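Local structure of enterotoxin type A (1DYQ) at residues D87-Y92 / D157-R162; N117-E122 / K145-N150; V126-W131 / L141-T146; I185-S190 / M225-Y230. The protein acts as a superantigen and food-poisoning toxin, binding MHC class II molecules, partly through zinc, and T-cell receptors to activate host T cells. The protein carries 3 engineered substitutions. All coordinates share one frame; numbering follows the deposited sequence. Where two conformers were deposited one is given.

Interaction 1: residues D87-Y92 / D157-R162; sequences DLYGAY and DLQARR
Gly90 and Leu158 hold the nearest pair of CA atoms where strand 87-91 passes over helix 157-162, the two axes crossing at 43° with a closest approach of 10.1 Å. At that distance the backbones do not meet, and side chains fill the gap. Leu158 makes most of the contact on the helix side. Its CD1 comes to the edge of the Tyr89 ring, near the ring plane, with CD1 4.0 Å from Tyr89 CE1. The same methyl lies 4.0 Å from Ala91 N and also touches Gly90 CA. The other methyl, CD2, faces Ala91 CB at 4.4 Å. Gly90 brings no side chain of its own, and Leu158 CD1 packs against its backbone. Tyr89 reaches further along the helix because its chi1 of -168° turns the ring away from its own backbone N. Its OH ends 3.5 Å from Gln159 CG. Here the two side chains cross at about a right angle, and the OH meets the aliphatic part of the glutamine. The Gln159 amide is held elsewhere: OE1 accepts from Lys145 N and NE2 donates to Glu155 O. Ala91 N is bonded to Gln154 OE1, one turn before Leu158. Tyr31 of helix 23-32 also packs on Leu158. This is the buried interface between the two domains of the staphylococcal superantigen fold, with an OB-fold strand resting on the central helix of the beta-grasp domain.

Interaction 2: residues N117-E122 / K145-N150; sequences NNRLTE and KTNKKN
Asn118 swings its CG opposite the backbone N (chi1 -163°), and a chi2 of 56° turns the amide to face the backbone of Asn150. Both ends of the amide are used. OD1 accepts from Asn150 N at 2.9 Å. ND2 donates to Asn150 O at 3.0 Å, in the carbonyl plane and on a lone pair, with an N-H...O angle of 170°. One side chain thus grips both backbone polar groups of a single residue, which fixes the amide's rotation. Its ND2 also lies against Lys148 CB. Two backbone bonds frame the antiparallel non-hydrogen-bonded pair of Arg119 and Lys148: Lys149 N to Asn118 O, and the short Leu120 N to Asn147 O (2.7 Å). This is a short antiparallel ladder between strands 119-132 and 145-148 of the beta-grasp sheet, close to where each strand turns a corner. Thr146 OG1 forms an ST turn with Lys148 N at the corner at Asn147 and also bonds Glu155. The extended Lys149 chain runs across residues 117-120, and its NZ reaches Asn117 O at 3.1 Å from above the carbonyl plane. Its CG packs on Leu120 CD2 at 3.6 Å. Arg119 lies beside Asn147 and points the same way, with Asn147 CB over one guanidinium face. A water joins Asn147 OD1 to Leu120 O, 2.7 Å from each. Lys148 sends its NZ away to a salt bridge with Glu155.

Interaction 3: residues V126-W131 / L141-T146; sequences VPINLW and LETVKT
Val126 O, Leu141 O and Val144 N converge on one water. The water accepts the N-H of Val144 at 3.0 Å and lies within donating distance of both carbonyls, 2.7 Å from Val126 O and 2.8 Å from Leu141 O. With further acceptors near, which carbonyl takes a proton is not certain. Beside the water, Val126 N bonds directly to Val144 O at 2.9 Å with an N-H...O angle of 166°. Together these links tie the turn at 141-144 to the residues just before strand 128-131. That strand is part of the long strand 119-132 of the beta-grasp sheet, and its other side pairs with strand 226-232, which carries two zinc ligands. The valines also meet through their side chains, Val144 CG1 lying 4.0 Å from Val126 CB. The other methyl, Val144 CG2, touches Ile128 CD1 at 3.7 Å. Ile128 crosses Val144 at about a right angle, its CD1 reaching on to Thr143 CB. Leu156 of helix 153-168 also packs on Val144. Leu141 has a chi1 of -168°, with CG beside the carbonyl carbon, and this carries CD1 to 4.0 Å from Pro127 CA.

Interaction 4: residues I185-S190 / M225-Y230; sequences IVFHTS and MHIDIY. With ZN (zinc ion), chain B.
The zinc site of the toxin sits on this antiparallel strand pair of the beta-grasp domain, and zinc is necessary for its interaction with MHC class II. His188 ND1 binds the metal at 2.3 Å, His226 NE2 at 2.2 Å and Asp228 OD2 at 2.2 Å. The three ligands share one face of the sheet. His188 and His226 form a hydrogen-bonded pair, and Asp228 faces Val186 in the next such pair. His226 places CG between its backbone N and carbonyl carbon (chi1 65°), which brings its ring alongside His188. His188 CB lies over one face of that ring as a CH-pi contact, 4.0 Å from the centroid, and the two imidazole planes stand 57° apart. The histidines use different ring nitrogens, ND1 and NE2, on the same ion. Four backbone bonds hold the ladder in register, among them Val186 N to Asp228 O and His188 N to His226 O, both 2.8 Å. Val186 CG2 reaches the edge of the Tyr230 ring. The opposite face is apolar: Ile185 CG1 packs on Ile227 CG2 and on Ile229 CG1, and Phe187 CD1 meets Ile227 CG1 at 3.9 Å. That face lies on helix 153-168, where Ala160 touches Ile185 and Val153 touches Phe187. Strand 195-198 flanks residues 185-188 at one side, and strand 119-132 pairs with residues 226-230 at the other.

In the fold
From the N terminus, residues 87-92 of the OB-fold domain open the first loop, which interaction 1 closes 65 residues later on helix 153-168. Interactions 2 and 3 both fall within that loop. They use the same two strands, 119-132 and 145-148, and share Lys145 and Thr146; both end on the same stretch of chain, around 141-150. Interaction 4 follows in series, closing a loop of 34 residues. The helix of interaction 1 backs interactions 3 and 4, packing on residues 143-144 and on strand 182-188. Asn129 bonds to Ile227 and Ile229, so interactions 3 and 4 meet in one sheet, packed on helix 153-168.

Interaction 1: residues D87-Y92 / D157-R162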
# COMPACT_ATOMS: atom_id res chain seq x y z
N ASP A 87 -2.27 -14.88 -3.78
CA ASP A 87 -2.12 -13.83 -4.75
C ASP A 87 -1.31 -12.69 -4.07
O ASP A 87 -1.40 -12.55 -2.85
CB ASP A 87 -3.45 -13.26 -5.23
CG ASP A 87 -4.37 -14.33 -5.80
OD1 ASP A 87 -3.86 -15.29 -6.45
OD2 ASP A 87 -5.60 -14.21 -5.61
N LEU A 88 -0.55 -12.00 -4.88
CA LEU A 88 0.31 -10.92 -4.40
C LEU A 88 -0.11 -9.59 -5.04
O LEU A 88 -0.42 -9.51 -6.20
CB LEU A 88 1.78 -11.18 -4.80
CG LEU A 88 2.31 -12.57 -4.34
CD1 LEU A 88 3.75 -12.69 -4.90
CD2 LEU A 88 2.32 -12.68 -2.85
N TYR A 89 -0.05 -8.54 -4.20
CA TYR A 89 -0.25 -7.18 -4.72
C TYR A 89 0.44 -6.21 -3.75
O TYR A 89 -0.04 -5.97 -2.65
CB TYR A 89 -1.74 -6.80 -4.84
CG TYR A 89 -1.96 -5.51 -5.63
CD1 TYR A 89 -1.47 -4.29 -5.19
CD2 TYR A 89 -2.70 -5.53 -6.80
CE1 TYR A 89 -1.65 -3.12 -5.92
CE2 TYR A 89 -2.90 -4.38 -7.55
CZ TYR A 89 -2.40 -3.19 -7.09
OH TYR A 89 -2.58 -2.04 -7.83
N GLY A 90 1.67 -5.82 -4.10
CA GLY A 90 2.41 -4.94 -3.18
C GLY A 90 3.61 -4.32 -3.88
O GLY A 90 4.02 -4.79 -4.94
N ALA A 91 4.16 -3.28 -3.27
CA ALA A 91 5.29 -2.59 -3.88
C ALA A 91 6.58 -3.20 -3.29
O ALA A 91 6.74 -3.23 -2.08
CB ALA A 91 5.24 -1.10 -3.43
N TYR A 92 7.50 -3.52 -4.19
CA TYR A 92 8.76 -4.14 -3.70
C TYR A 92 9.95 -3.27 -4.02
O TYR A 92 9.95 -2.45 -4.92
CB TYR A 92 8.94 -5.52 -4.37
CG TYR A 92 9.10 -5.51 -5.87
CD1 TYR A 92 10.30 -5.18 -6.48
CD2 TYR A 92 8.01 -5.77 -6.71
CE1 TYR A 92 10.43 -5.11 -7.84
CE2 TYR A 92 8.14 -5.72 -8.09
CZ TYR A 92 9.35 -5.40 -8.65
OH TYR A 92 9.47 -5.33 -10.01
N ASP A 157 -4.72 1.15 -0.98
CA ASP A 157 -4.01 2.40 -0.69
C ASP A 157 -3.04 2.76 -1.78
O ASP A 157 -2.93 3.93 -2.18
CB ASP A 157 -3.32 2.23 0.68
CG ASP A 157 -2.90 3.52 1.33
OD1 ASP A 157 -3.46 4.59 0.97
OD2 ASP A 157 -2.01 3.50 2.21
N LEU A 158 -2.34 1.79 -2.39
CA LEU A 158 -1.47 2.09 -3.53
C LEU A 158 -2.27 2.71 -4.66
O LEU A 158 -1.84 3.67 -5.30
CB LEU A 158 -0.77 0.80 -3.99
CG LEU A 158 0.33 0.30 -3.04
CD1 LEU A 158 0.78 -1.11 -3.51
CD2 LEU A 158 1.52 1.26 -3.05
N GLN A 159 -3.45 2.13 -4.95
CA GLN A 159 -4.24 2.65 -6.06
C GLN A 159 -4.77 4.05 -5.72
O GLN A 159 -4.66 4.92 -6.60
CB GLN A 159 -5.41 1.75 -6.42
CG GLN A 159 -5.02 0.39 -7.00
CD GLN A 159 -6.31 -0.44 -7.20
OE1 GLN A 159 -7.05 -0.15 -8.13
NE2 GLN A 159 -6.48 -1.42 -6.35
N ALA A 160 -5.21 4.23 -4.50
CA ALA A 160 -5.78 5.56 -4.13
C ALA A 160 -4.73 6.64 -4.16
O ALA A 160 -4.92 7.70 -4.79
CB ALA A 160 -6.45 5.49 -2.77
N ARG A 161 -3.54 6.37 -3.57
CA ARG A 161 -2.52 7.41 -3.55
C ARG A 161 -1.90 7.67 -4.89
O ARG A 161 -1.48 8.81 -5.16
CB ARG A 161 -1.45 7.09 -2.48
CG ARG A 161 -2.04 6.92 -1.10
CD ARG A 161 -0.98 7.22 -0.03
NE ARG A 161 -1.26 6.55 1.19
CZ ARG A 161 -0.61 6.67 2.35
NH1 ARG A 161 0.35 7.57 2.49
NH2 ARG A 161 -0.93 5.89 3.37
N ARG A 162 -1.89 6.71 -5.83
CA ARG A 162 -1.38 6.96 -7.16
C ARG A 162 -2.28 8.01 -7.87
O ARG A 162 -1.77 8.97 -8.41
CB ARG A 162 -1.34 5.71 -8.04
CG ARG A 162 -0.83 5.98 -9.45
CD ARG A 162 -0.65 4.66 -10.23
NE ARG A 162 0.54 3.99 -9.70
CZ ARG A 162 1.79 4.33 -9.98
NH1 ARG A 162 2.08 5.29 -10.82
NH2 ARG A 162 2.78 3.68 -9.34

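Interaction 2: residues N117-E122 / K145-N150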
# COMPACT_ATOMS: atom_id res chain seq x y z
N ASN A 117 -10.97 -19.39 -3.58
CA ASN A 117 -12.33 -18.87 -3.30
C ASN A 117 -12.26 -17.39 -3.03
O ASN A 117 -13.27 -16.80 -2.65
CB ASN A 117 -12.95 -19.64 -2.14
CG ASN A 117 -13.09 -21.13 -2.36
OD1 ASN A 117 -13.67 -21.56 -3.36
ND2 ASN A 117 -12.59 -21.93 -1.42
N ASN A 118 -11.21 -16.70 -3.54
CA ASN A 118 -11.18 -15.24 -3.25
C ASN A 118 -11.52 -14.39 -4.43
O ASN A 118 -11.57 -13.14 -4.30
CB ASN A 118 -9.84 -14.88 -2.62
CG ASN A 118 -9.86 -13.52 -1.92
OD1 ASN A 118 -10.69 -13.28 -1.03
ND2 ASN A 118 -8.91 -12.65 -2.23
N ARG A 119 -11.68 -14.95 -5.62
CA ARG A 119 -11.93 -14.13 -6.81
C ARG A 119 -13.39 -13.77 -6.98
O ARG A 119 -14.27 -14.62 -7.07
CB ARG A 119 -11.38 -14.79 -8.08
CG ARG A 119 -11.48 -13.93 -9.32
CD ARG A 119 -10.57 -14.43 -10.43
NE ARG A 119 -10.31 -13.38 -11.39
CZ ARG A 119 -9.36 -12.50 -11.42
NH1 ARG A 119 -8.38 -12.44 -10.52
NH2 ARG A 119 -9.34 -11.60 -12.42
N LEU A 120 -13.64 -12.46 -7.17
CA LEU A 120 -15.00 -12.01 -7.49
C LEU A 120 -15.32 -12.30 -8.94
O LEU A 120 -14.48 -12.13 -9.83
CB LEU A 120 -15.07 -10.48 -7.25
CG LEU A 120 -15.10 -10.06 -5.78
CD1 LEU A 120 -14.81 -8.58 -5.65
CD2 LEU A 120 -16.43 -10.43 -5.14
N THR A 121 -16.61 -12.59 -9.22
CA THR A 121 -17.02 -12.78 -10.63
C THR A 121 -17.07 -11.43 -11.34
O THR A 121 -16.62 -11.31 -12.49
CB THR A 121 -18.39 -13.47 -10.74
OG1 THR A 121 -18.41 -14.66 -9.93
CG2 THR A 121 -18.67 -13.86 -12.18
N GLU A 122 -17.53 -10.41 -10.64
CA GLU A 122 -17.55 -9.05 -11.16
C GLU A 122 -16.45 -8.24 -10.43
O GLU A 122 -16.42 -8.24 -9.21
CB GLU A 122 -18.92 -8.40 -10.91
CG GLU A 122 -19.10 -7.04 -11.54
CD GLU A 122 -20.31 -6.25 -11.10
OE1 GLU A 122 -20.65 -5.25 -11.79
OE2 GLU A 122 -20.92 -6.56 -10.06
N LYS A 145 -9.94 -0.41 -7.78
CA LYS A 145 -10.72 -1.59 -8.11
C LYS A 145 -10.03 -2.84 -7.59
O LYS A 145 -8.78 -2.84 -7.46
CB LYS A 145 -10.88 -1.73 -9.64
CG LYS A 145 -9.56 -1.76 -10.36
CD LYS A 145 -9.61 -1.95 -11.83
CE LYS A 145 -10.37 -0.86 -12.56
NZ LYS A 145 -11.82 -0.89 -12.20
N THR A 146 -10.79 -3.89 -7.41
CA THR A 146 -10.16 -5.16 -6.97
C THR A 146 -10.98 -6.33 -7.45
O THR A 146 -12.20 -6.22 -7.65
CB THR A 146 -9.91 -5.19 -5.48
OG1 THR A 146 -9.19 -6.43 -5.17
CG2 THR A 146 -11.18 -5.16 -4.65
N ASN A 147 -10.33 -7.46 -7.70
CA ASN A 147 -11.05 -8.70 -7.99
C ASN A 147 -11.10 -9.60 -6.76
O ASN A 147 -11.61 -10.73 -6.81
CB ASN A 147 -10.32 -9.46 -9.12
CG ASN A 147 -10.24 -8.69 -10.41
OD1 ASN A 147 -11.26 -8.40 -11.03
ND2 ASN A 147 -9.02 -8.35 -10.83
N LYS A 148 -10.69 -9.08 -5.59
CA LYS A 148 -10.61 -9.87 -4.40
C LYS A 148 -11.74 -9.62 -3.41
O LYS A 148 -12.03 -8.45 -3.10
CB LYS A 148 -9.27 -9.64 -3.68
CG LYS A 148 -8.06 -9.98 -4.55
CD LYS A 148 -6.77 -9.63 -3.77
CE LYS A 148 -5.56 -9.96 -4.65
NZ LYS A 148 -5.36 -9.00 -5.74
N LYS A 149 -12.28 -10.66 -2.82
CA LYS A 149 -13.27 -10.52 -1.74
C LYS A 149 -12.61 -10.01 -0.49
O LYS A 149 -13.07 -9.12 0.22
CB LYS A 149 -13.90 -11.91 -1.47
CG LYS A 149 -14.67 -12.41 -2.68
CD LYS A 149 -15.16 -13.85 -2.46
CE LYS A 149 -15.64 -14.43 -3.79
NZ LYS A 149 -16.02 -15.87 -3.61
N ASN A 150 -11.47 -10.67 -0.15
CA ASN A 150 -10.63 -10.23 0.96
C ASN A 150 -9.37 -9.59 0.36
O ASN A 150 -8.69 -10.23 -0.46
CB ASN A 150 -10.23 -11.50 1.75
CG ASN A 150 -9.07 -11.22 2.68
OD1 ASN A 150 -7.94 -11.63 2.41
ND2 ASN A 150 -9.34 -10.47 3.73
O HOH W 1 -6.54 -9.71 -10.08
O HOH W 2 -13.24 -10.17 -11.21

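Interaction 3: residues V126-W131 / L141-T146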
# COMPACT_ATOMS: atom_id res chain seq x y z
N VAL A 126 -14.33 0.32 -6.16
CA VAL A 126 -14.48 0.82 -4.80
C VAL A 126 -14.81 2.31 -4.83
O VAL A 126 -13.97 3.12 -5.18
CB VAL A 126 -13.19 0.62 -3.96
CG1 VAL A 126 -13.40 1.16 -2.57
CG2 VAL A 126 -12.84 -0.87 -3.94
N PRO A 127 -16.05 2.64 -4.48
CA PRO A 127 -16.44 4.06 -4.51
C PRO A 127 -15.57 4.88 -3.57
O PRO A 127 -15.19 4.41 -2.48
CB PRO A 127 -17.89 4.03 -4.05
CG PRO A 127 -18.36 2.64 -4.25
CD PRO A 127 -17.11 1.76 -4.02
N ILE A 128 -15.22 6.08 -4.00
CA ILE A 128 -14.47 7.02 -3.21
C ILE A 128 -15.25 8.31 -2.94
O ILE A 128 -15.68 8.96 -3.91
CB ILE A 128 -13.13 7.41 -3.89
CG1 ILE A 128 -12.24 6.17 -4.00
CG2 ILE A 128 -12.43 8.48 -3.04
CD1 ILE A 128 -11.18 6.24 -5.07
N ASN A 129 -15.36 8.68 -1.69
CA ASN A 129 -15.88 10.03 -1.34
C ASN A 129 -14.63 10.90 -1.08
O ASN A 129 -13.87 10.58 -0.17
CB ASN A 129 -16.71 9.98 -0.09
CG ASN A 129 -17.91 9.04 -0.19
OD1 ASN A 129 -18.10 8.18 0.67
ND2 ASN A 129 -18.67 9.19 -1.25
N LEU A 130 -14.44 11.93 -1.88
CA LEU A 130 -13.28 12.80 -1.69
C LEU A 130 -13.75 14.24 -1.41
O LEU A 130 -14.53 14.78 -2.20
CB LEU A 130 -12.35 12.77 -2.89
CG LEU A 130 -11.01 13.50 -2.73
CD1 LEU A 130 -9.94 12.79 -3.55
CD2 LEU A 130 -11.12 14.95 -3.25
N TRP A 131 -13.22 14.82 -0.38
CA TRP A 131 -13.47 16.24 -0.06
C TRP A 131 -12.14 16.99 -0.14
O TRP A 131 -11.12 16.49 0.36
CB TRP A 131 -14.08 16.39 1.30
CG TRP A 131 -15.49 15.88 1.44
CD1 TRP A 131 -16.63 16.59 1.22
CD2 TRP A 131 -15.90 14.57 1.85
NE1 TRP A 131 -17.74 15.81 1.47
CE2 TRP A 131 -17.32 14.56 1.88
CE3 TRP A 131 -15.23 13.40 2.23
CZ2 TRP A 131 -18.05 13.44 2.22
CZ3 TRP A 131 -15.96 12.29 2.57
CH2 TRP A 131 -17.37 12.31 2.57
N LEU A 141 -15.18 6.23 -10.99
CA LEU A 141 -15.48 4.98 -10.30
C LEU A 141 -14.44 3.90 -10.52
O LEU A 141 -14.26 3.05 -9.62
CB LEU A 141 -16.89 4.49 -10.67
CG LEU A 141 -17.49 3.37 -9.85
CD1 LEU A 141 -17.57 3.72 -8.38
CD2 LEU A 141 -18.88 2.99 -10.38
N GLU A 142 -13.68 3.92 -11.61
CA GLU A 142 -12.66 2.93 -11.85
C GLU A 142 -11.34 3.22 -11.14
O GLU A 142 -10.38 2.48 -11.40
CB GLU A 142 -12.33 2.78 -13.34
CG GLU A 142 -13.34 3.21 -14.34
CD GLU A 142 -13.53 4.71 -14.46
OE1 GLU A 142 -12.59 5.41 -14.88
OE2 GLU A 142 -14.64 5.17 -14.11
N THR A 143 -11.24 4.29 -10.39
CA THR A 143 -9.97 4.69 -9.78
C THR A 143 -9.36 3.61 -8.89
O THR A 143 -8.15 3.36 -8.98
CB THR A 143 -10.15 5.98 -8.96
OG1 THR A 143 -10.63 7.01 -9.86
CG2 THR A 143 -8.84 6.42 -8.36
N VAL A 144 -10.14 3.04 -8.00
CA VAL A 144 -9.67 1.93 -7.15
C VAL A 144 -10.53 0.72 -7.44
O VAL A 144 -11.77 0.82 -7.37
CB VAL A 144 -9.71 2.29 -5.67
CG1 VAL A 144 -9.34 1.08 -4.81
CG2 VAL A 144 -8.77 3.46 -5.38
N LYS A 145 -9.94 -0.41 -7.78
CA LYS A 145 -10.72 -1.59 -8.11
C LYS A 145 -10.03 -2.84 -7.59
O LYS A 145 -8.78 -2.84 -7.46
CB LYS A 145 -10.88 -1.73 -9.64
CG LYS A 145 -9.56 -1.76 -10.36
CD LYS A 145 -9.61 -1.95 -11.83
CE LYS A 145 -10.37 -0.86 -12.56
NZ LYS A 145 -11.82 -0.89 -12.20
N THR A 146 -10.79 -3.89 -7.41
CA THR A 146 -10.16 -5.16 -6.97
C THR A 146 -10.98 -6.33 -7.45
O THR A 146 -12.20 -6.22 -7.65
CB THR A 146 -9.91 -5.19 -5.48
OG1 THR A 146 -9.19 -6.43 -5.17
CG2 THR A 146 -11.18 -5.16 -4.65
O HOH W 3 -12.91 4.06 -7.43

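Interaction 4: residues I185-S190 / M225-Y230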
# COMPACT_ATOMS: atom_id res chain seq x y z
N ILE A 185 -6.89 9.29 4.71
CA ILE A 185 -7.60 8.28 3.91
C ILE A 185 -8.17 7.21 4.84
O ILE A 185 -7.56 6.83 5.83
CB ILE A 185 -6.71 7.63 2.84
CG1 ILE A 185 -7.52 6.62 1.99
CG2 ILE A 185 -5.52 6.93 3.49
CD1 ILE A 185 -6.84 6.32 0.65
N VAL A 186 -9.44 6.89 4.61
CA VAL A 186 -10.17 5.93 5.42
C VAL A 186 -10.75 4.83 4.53
O VAL A 186 -11.39 5.06 3.52
CB VAL A 186 -11.33 6.63 6.17
CG1 VAL A 186 -12.09 5.65 7.05
CG2 VAL A 186 -10.82 7.80 7.00
N PHE A 187 -10.48 3.59 4.97
CA PHE A 187 -10.98 2.40 4.28
C PHE A 187 -12.19 1.89 5.08
O PHE A 187 -12.11 1.29 6.11
CB PHE A 187 -9.84 1.34 4.22
CG PHE A 187 -8.63 1.89 3.49
CD1 PHE A 187 -8.52 1.85 2.15
CD2 PHE A 187 -7.61 2.48 4.26
CE1 PHE A 187 -7.43 2.42 1.47
CE2 PHE A 187 -6.52 3.07 3.59
CZ PHE A 187 -6.44 3.02 2.24
N HIS A 188 -13.36 2.40 4.59
CA HIS A 188 -14.58 2.30 5.38
C HIS A 188 -15.36 1.03 5.08
O HIS A 188 -16.10 0.94 4.12
CB HIS A 188 -15.47 3.53 5.13
CG HIS A 188 -16.48 3.70 6.25
ND1 HIS A 188 -17.16 4.90 6.32
CD2 HIS A 188 -16.89 3.01 7.29
CE1 HIS A 188 -18.01 4.92 7.32
NE2 HIS A 188 -17.86 3.75 7.95
N THR A 189 -15.18 0.03 5.94
CA THR A 189 -15.81 -1.26 5.79
C THR A 189 -17.19 -1.32 6.43
O THR A 189 -17.47 -0.52 7.32
CB THR A 189 -14.90 -2.34 6.46
OG1 THR A 189 -14.41 -1.77 7.70
CG2 THR A 189 -13.72 -2.64 5.57
N SER A 190 -18.00 -2.28 6.02
CA SER A 190 -19.33 -2.51 6.58
C SER A 190 -19.22 -2.91 8.06
O SER A 190 -19.88 -2.35 8.92
CB SER A 190 -20.03 -3.65 5.82
OG SER A 190 -20.37 -3.27 4.51
N MET A 225 -17.77 -2.04 0.57
CA MET A 225 -16.92 -1.02 1.25
C MET A 225 -16.74 0.18 0.37
O MET A 225 -17.05 0.22 -0.82
CB MET A 225 -15.59 -1.73 1.50
CG MET A 225 -14.52 -0.89 2.14
SD MET A 225 -13.15 -0.40 1.00
CE MET A 225 -12.87 -2.00 0.27
N HIS A 226 -16.24 1.27 1.00
CA HIS A 226 -15.85 2.42 0.14
C HIS A 226 -14.70 3.14 0.85
O HIS A 226 -14.33 2.77 1.95
CB HIS A 226 -17.03 3.36 -0.10
CG HIS A 226 -17.51 4.01 1.15
ND1 HIS A 226 -18.50 3.50 1.93
CD2 HIS A 226 -17.05 5.13 1.78
CE1 HIS A 226 -18.68 4.24 3.01
NE2 HIS A 226 -17.82 5.21 2.91
N ILE A 227 -14.14 4.12 0.16
CA ILE A 227 -12.98 4.85 0.68
C ILE A 227 -13.38 6.34 0.83
O ILE A 227 -13.97 6.87 -0.09
CB ILE A 227 -11.82 4.72 -0.33
CG1 ILE A 227 -11.24 3.29 -0.20
CG2 ILE A 227 -10.74 5.75 -0.03
CD1 ILE A 227 -10.29 2.93 -1.34
N ASP A 228 -12.90 6.92 1.91
CA ASP A 228 -13.08 8.35 2.13
C ASP A 228 -11.72 9.05 2.18
O ASP A 228 -10.82 8.56 2.85
CB ASP A 228 -13.78 8.65 3.47
CG ASP A 228 -15.11 7.96 3.58
OD1 ASP A 228 -15.96 8.07 2.68
OD2 ASP A 228 -15.16 7.17 4.56
N ILE A 229 -11.63 10.13 1.44
CA ILE A 229 -10.39 10.91 1.38
C ILE A 229 -10.69 12.36 1.74
O ILE A 229 -11.62 12.94 1.12
CB ILE A 229 -9.76 10.80 -0.01
CG1 ILE A 229 -9.30 9.32 -0.24
CG2 ILE A 229 -8.53 11.69 -0.10
CD1 ILE A 229 -8.82 9.07 -1.65
N TYR A 230 -10.01 12.88 2.70
CA TYR A 230 -10.15 14.29 3.14
C TYR A 230 -8.81 15.01 2.89
O TYR A 230 -7.81 14.61 3.50
CB TYR A 230 -10.47 14.33 4.63
CG TYR A 230 -11.63 13.46 5.04
CD1 TYR A 230 -11.44 12.13 5.43
CD2 TYR A 230 -12.95 13.95 5.02
CE1 TYR A 230 -12.50 11.32 5.76
CE2 TYR A 230 -14.01 13.14 5.39
CZ TYR A 230 -13.78 11.84 5.76
OH TYR A 230 -14.83 11.01 6.11
ZN ZN B . -17.20 6.44 4.65